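Long-range contact in sulfide-quinone reductase (Aquifex aeolicus, PDB 3HYW), which oxidises hydrogen sulfide with FAD and passes the electrons to a quinone, building up polysulfur that is finally released: residues K273-T285 against L418-C430. Numbering follows the deposited sequence.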
loop_
_atom_site.group_PDB
_atom_site.type_symbol
_atom_site.label_atom_id
_atom_site.label_comp_id
_atom_site.label_asym_id
_atom_site.label_seq_id
_atom_site.Cartn_x
_atom_site.Cartn_y
_atom_site.Cartn_z
ATOM N N LYS A 273 31.374 22.508 1.151
ATOM C CA LYS A 273 31.615 23.943 0.901
ATOM C C LYS A 273 30.383 24.824 1.165
ATOM O O LYS A 273 30.331 25.983 0.748
ATOM C CB LYS A 273 32.189 24.195 -0.506
ATOM C CG LYS A 273 33.621 23.699 -0.708
ATOM C CD LYS A 273 34.045 23.780 -2.173
ATOM C CE LYS A 273 35.500 23.364 -2.354
ATOM N NZ LYS A 273 35.879 23.250 -3.790
ATOM N N MET A 274 29.402 24.273 1.870
ATOM C CA MET A 274 28.232 25.046 2.246
ATOM C C MET A 274 28.511 25.821 3.526
ATOM O O MET A 274 29.474 25.518 4.242
ATOM C CB MET A 274 27.002 24.145 2.384
ATOM C CG MET A 274 26.473 23.691 1.042
ATOM S SD MET A 274 24.933 22.778 1.145
ATOM C CE MET A 274 25.460 21.183 1.649
ATOM N N VAL A 275 27.675 26.825 3.802
ATOM C CA VAL A 275 27.896 27.722 4.940
ATOM C C VAL A 275 27.594 27.059 6.288
ATOM O O VAL A 275 26.480 26.596 6.531
ATOM C CB VAL A 275 27.076 29.033 4.821
ATOM C CG1 VAL A 275 27.438 29.991 5.957
ATOM C CG2 VAL A 275 27.317 29.700 3.449
ATOM N N ILE A 276 28.592 27.041 7.164
ATOM C CA ILE A 276 28.402 26.553 8.525
ATOM C C ILE A 276 27.549 27.567 9.283
ATOM O O ILE A 276 27.915 28.736 9.420
ATOM C CB ILE A 276 29.739 26.300 9.256
ATOM C CG1 ILE A 276 30.610 25.316 8.458
ATOM C CG2 ILE A 276 29.487 25.773 10.690
ATOM C CD1 ILE A 276 32.077 25.219 8.939
ATOM N N VAL A 277 26.381 27.118 9.732
ATOM C CA VAL A 277 25.482 27.979 10.492
ATOM C C VAL A 277 25.012 27.264 11.742
ATOM O O VAL A 277 25.079 26.033 11.820
ATOM C CB VAL A 277 24.249 28.465 9.658
ATOM C CG1 VAL A 277 24.684 29.395 8.532
ATOM C CG2 VAL A 277 23.403 27.293 9.126
ATOM N N ASN A 278 24.562 28.046 12.719
ATOM C CA ASN A 278 23.917 27.495 13.904
ATOM C C ASN A 278 22.387 27.554 13.748
ATOM O O ASN A 278 21.894 27.762 12.642
ATOM C CB ASN A 278 24.416 28.200 15.179
ATOM C CG ASN A 278 24.138 29.702 15.190
ATOM O OD1 ASN A 278 23.199 30.191 14.552
ATOM N ND2 ASN A 278 24.948 30.439 15.950
ATOM N N ARG A 279 21.648 27.377 14.845
ATOM C CA ARG A 279 20.177 27.379 14.817
ATOM C C ARG A 279 19.590 28.707 14.331
ATOM O O ARG A 279 18.471 28.754 13.804
ATOM C CB ARG A 279 19.620 27.069 16.208
ATOM C CG ARG A 279 20.006 25.699 16.743
ATOM C CD ARG A 279 19.544 25.506 18.174
ATOM N NE ARG A 279 19.887 24.171 18.645
ATOM C CZ ARG A 279 20.147 23.861 19.908
ATOM N NH1 ARG A 279 20.462 22.613 20.221
ATOM N NH2 ARG A 279 20.107 24.792 20.856
ATOM N N CYS A 280 20.352 29.777 14.521
ATOM C CA CYS A 280 19.910 31.133 14.206
ATOM C C CYS A 280 20.463 31.573 12.843
ATOM O O CYS A 280 20.430 32.749 12.489
ATOM C CB CYS A 280 20.320 32.084 15.337
ATOM S SG CYS A 280 19.577 31.610 16.935
ATOM N N PHE A 281 20.975 30.593 12.097
ATOM C CA PHE A 281 21.540 30.776 10.752
ATOM C C PHE A 281 22.678 31.786 10.694
ATOM O O PHE A 281 22.903 32.466 9.688
ATOM C CB PHE A 281 20.433 30.972 9.705
ATOM C CG PHE A 281 19.778 29.674 9.333
ATOM C CD1 PHE A 281 18.937 29.028 10.238
ATOM C CD2 PHE A 281 20.089 29.042 8.135
ATOM C CE1 PHE A 281 18.378 27.786 9.933
ATOM C CE2 PHE A 281 19.533 27.801 7.823
ATOM C CZ PHE A 281 18.667 27.181 8.719
ATOM N N GLN A 282 23.405 31.821 11.806
ATOM C CA GLN A 282 24.575 32.635 11.982
ATOM C C GLN A 282 25.780 31.707 12.019
ATOM O O GLN A 282 25.706 30.608 12.569
ATOM C CB GLN A 282 24.425 33.380 13.310
ATOM C CG GLN A 282 25.639 34.134 13.823
ATOM C CD GLN A 282 25.417 34.594 15.248
ATOM O OE1 GLN A 282 25.155 33.782 16.133
ATOM N NE2 GLN A 282 25.493 35.899 15.471
ATOM N N ASN A 283 26.889 32.141 11.428
ATOM C CA ASN A 283 28.136 31.391 11.548
ATOM C C ASN A 283 28.605 31.405 13.005
ATOM O O ASN A 283 28.593 32.459 13.634
ATOM C CB ASN A 283 29.216 31.979 10.644
ATOM C CG ASN A 283 30.466 31.129 10.614
ATOM O OD1 ASN A 283 30.459 30.000 10.111
ATOM N ND2 ASN A 283 31.542 31.658 11.160
ATOM N N PRO A 284 28.988 30.232 13.550
ATOM C CA PRO A 284 29.446 30.125 14.937
ATOM C C PRO A 284 30.705 30.923 15.275
ATOM O O PRO A 284 30.865 31.345 16.422
ATOM C CB PRO A 284 29.723 28.623 15.097
ATOM C CG PRO A 284 28.859 27.977 14.067
ATOM C CD PRO A 284 28.940 28.910 12.899
ATOM N N THR A 285 31.594 31.109 14.298
ATOM C CA THR A 285 32.893 31.750 14.542
ATOM C C THR A 285 32.837 33.252 14.259
ATOM O O THR A 285 33.269 34.065 15.079
ATOM C CB THR A 285 34.023 31.090 13.706
ATOM O OG1 THR A 285 34.072 29.687 13.984
ATOM C CG2 THR A 285 35.382 31.702 14.028
ATOM N N LEU A 418 11.650 32.706 19.058
ATOM C CA LEU A 418 12.737 33.100 19.946
ATOM C C LEU A 418 13.593 31.882 20.266
ATOM O O LEU A 418 13.078 30.809 20.575
ATOM C CB LEU A 418 12.200 33.732 21.232
ATOM C CG LEU A 418 11.908 35.232 21.184
ATOM C CD1 LEU A 418 11.189 35.669 22.457
ATOM C CD2 LEU A 418 13.195 36.026 20.999
ATOM N N CYS A 419 14.903 32.054 20.161
ATOM C CA CYS A 419 15.831 30.973 20.408
ATOM C C CYS A 419 16.714 31.332 21.594
ATOM O O CYS A 419 17.534 32.257 21.524
ATOM C CB CYS A 419 16.665 30.684 19.160
ATOM S SG CYS A 419 17.739 29.251 19.329
ATOM N N LYS A 420 16.521 30.599 22.686
ATOM C CA LYS A 420 17.234 30.841 23.939
ATOM C C LYS A 420 18.695 30.385 23.876
ATOM O O LYS A 420 19.505 30.764 24.725
ATOM C CB LYS A 420 16.505 30.164 25.107
ATOM C CG LYS A 420 16.163 28.688 24.878
ATOM C CD LYS A 420 15.366 28.112 26.049
ATOM C CE LYS A 420 14.805 26.727 25.723
ATOM N NZ LYS A 420 13.768 26.767 24.639
ATOM N N ASP A 421 19.017 29.569 22.873
ATOM C CA ASP A 421 20.383 29.092 22.664
ATOM C C ASP A 421 20.606 28.758 21.194
ATOM O O ASP A 421 20.161 27.711 20.707
ATOM C CB ASP A 421 20.678 27.869 23.545
ATOM C CG ASP A 421 22.124 27.388 23.428
ATOM O OD1 ASP A 421 23.012 28.193 23.064
ATOM O OD2 ASP A 421 22.370 26.196 23.712
ATOM N N CYS A 422 21.305 29.656 20.504
ATOM C CA CYS A 422 21.581 29.517 19.075
ATOM C C CYS A 422 22.568 28.393 18.759
ATOM O O CYS A 422 22.600 27.902 17.639
ATOM C CB CYS A 422 22.110 30.837 18.493
ATOM S SG CYS A 422 20.906 32.198 18.370
ATOM N N GLU A 423 23.367 27.993 19.748
ATOM C CA GLU A 423 24.415 26.988 19.549
ATOM C C GLU A 423 23.848 25.589 19.318
ATOM O O GLU A 423 23.185 25.021 20.185
ATOM C CB GLU A 423 25.394 26.995 20.728
ATOM C CG GLU A 423 26.566 26.034 20.576
ATOM C CD GLU A 423 27.464 26.022 21.796
ATOM O OE1 GLU A 423 28.145 27.041 22.054
ATOM O OE2 GLU A 423 27.491 24.992 22.499
ATOM N N GLY A 424 24.126 25.044 18.139
ATOM C CA GLY A 424 23.618 23.742 17.728
ATOM C C GLY A 424 23.351 23.741 16.236
ATOM O O GLY A 424 23.436 24.782 15.586
ATOM N N ALA A 425 23.026 22.570 15.696
ATOM C CA ALA A 425 22.790 22.405 14.268
ATOM C C ALA A 425 21.552 23.181 13.802
ATOM O O ALA A 425 20.575 23.266 14.532
ATOM C CB ALA A 425 22.641 20.924 13.937
ATOM N N PRO A 426 21.588 23.735 12.575
ATOM C CA PRO A 426 20.376 24.347 12.032
ATOM C C PRO A 426 19.276 23.295 11.974
ATOM O O PRO A 426 19.541 22.151 11.601
ATOM C CB PRO A 426 20.792 24.765 10.619
ATOM C CG PRO A 426 22.005 23.945 10.309
ATOM C CD PRO A 426 22.704 23.799 11.615
ATOM N N GLY A 427 18.065 23.669 12.373
ATOM C CA GLY A 427 16.955 22.718 12.414
ATOM C C GLY A 427 16.765 22.021 13.755
ATOM O O GLY A 427 15.676 21.531 14.042
ATOM N N SER A 428 17.818 21.963 14.575
ATOM C CA SER A 428 17.705 21.387 15.915
ATOM C C SER A 428 17.006 22.377 16.847
ATOM O O SER A 428 17.131 23.589 16.682
ATOM C CB SER A 428 19.074 20.964 16.470
ATOM O OG SER A 428 19.874 22.087 16.798
ATOM N N ARG A 429 16.271 21.845 17.820
ATOM C CA ARG A 429 15.363 22.636 18.653
ATOM C C ARG A 429 16.074 23.317 19.820
ATOM O O ARG A 429 16.774 22.660 20.595
ATOM C CB ARG A 429 14.219 21.750 19.170
ATOM C CG ARG A 429 13.034 21.581 18.212
ATOM C CD ARG A 429 13.393 20.836 16.927
ATOM N NE ARG A 429 12.258 20.089 16.387
ATOM C CZ ARG A 429 12.168 19.636 15.139
ATOM N NH1 ARG A 429 11.091 18.962 14.769
ATOM N NH2 ARG A 429 13.137 19.859 14.256
ATOM N N CYS A 430 15.869 24.633 19.936
ATOM C CA CYS A 430 16.548 25.481 20.931
ATOM C C CYS A 430 16.236 25.058 22.361
ATOM O O CYS A 430 16.994 25.366 23.284
ATOM C CB CYS A 430 16.194 26.971 20.725
ATOM S SG CYS A 430 16.508 27.640 19.028
ATOM O OXT CYS A 430 15.225 24.396 22.634
HETATM O O HOH W 1 17.274 26.303 13.273
HETATM O O HOH W 2 19.485 24.384 23.877
#
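A disulfide between Cys-280 and Cys-422 staples the C-terminal tail of the chain to a type I beta turn, Asn-278 to Phe-281, in the loop that leads into strand 289-291, an edge strand of the parallel Rossmann-type sheet. The tail itself is a ring, closed by a second disulfide between Cys-419 and Cys-430, and the side chain of Arg-279 inserts into it. Its chain runs extended from CG to NE (chi2 174°, chi3 178°), long enough to carry the guanidinium among the tail's backbone carbonyls. In the guanidinium plane NE donates almost straight to Ser-428 OG (2.8 Å, 175°), while NH2 reaches Asp-421 O at 2.9 Å; Arg-429 O lies over the centre of one face, Glu-423 O over the opposite face but toward its rim. Serine suits its place because OG, accepting from NE, also donates to Ala-425 O at 2.6 Å, within the type II turn that Ala-425 begins. A water joins NH2 to the terminal carboxylate oxygen Cys-430 O, and the carboxylate of Asp-421 makes a long salt bridge, so the positive charge is probably offset in part. Were Arg-279 cut back to an alanine, Asp-421 O and Ser-428 OG would probably each lose the N-H that meets them, and a gap would be likely to open inside the ring. Gly-424 suits its place because a CB would strike Arg-279 NE and, at its backbone angles, also the carbonyl O of Glu-423. At the turn, Arg-279 N bonds to Cys-422 O (3.0 Å), and Asn-278 forms an Asx turn, its OD1 taking Cys-280 N and Gln-282 N from opposite faces. The rigid Pro-426 ring packs crosswise against two apolar side chains: its CG meets Val-277 CG2 at 3.8 Å, and its CB sits 3.7 Å from Phe-281 CZ.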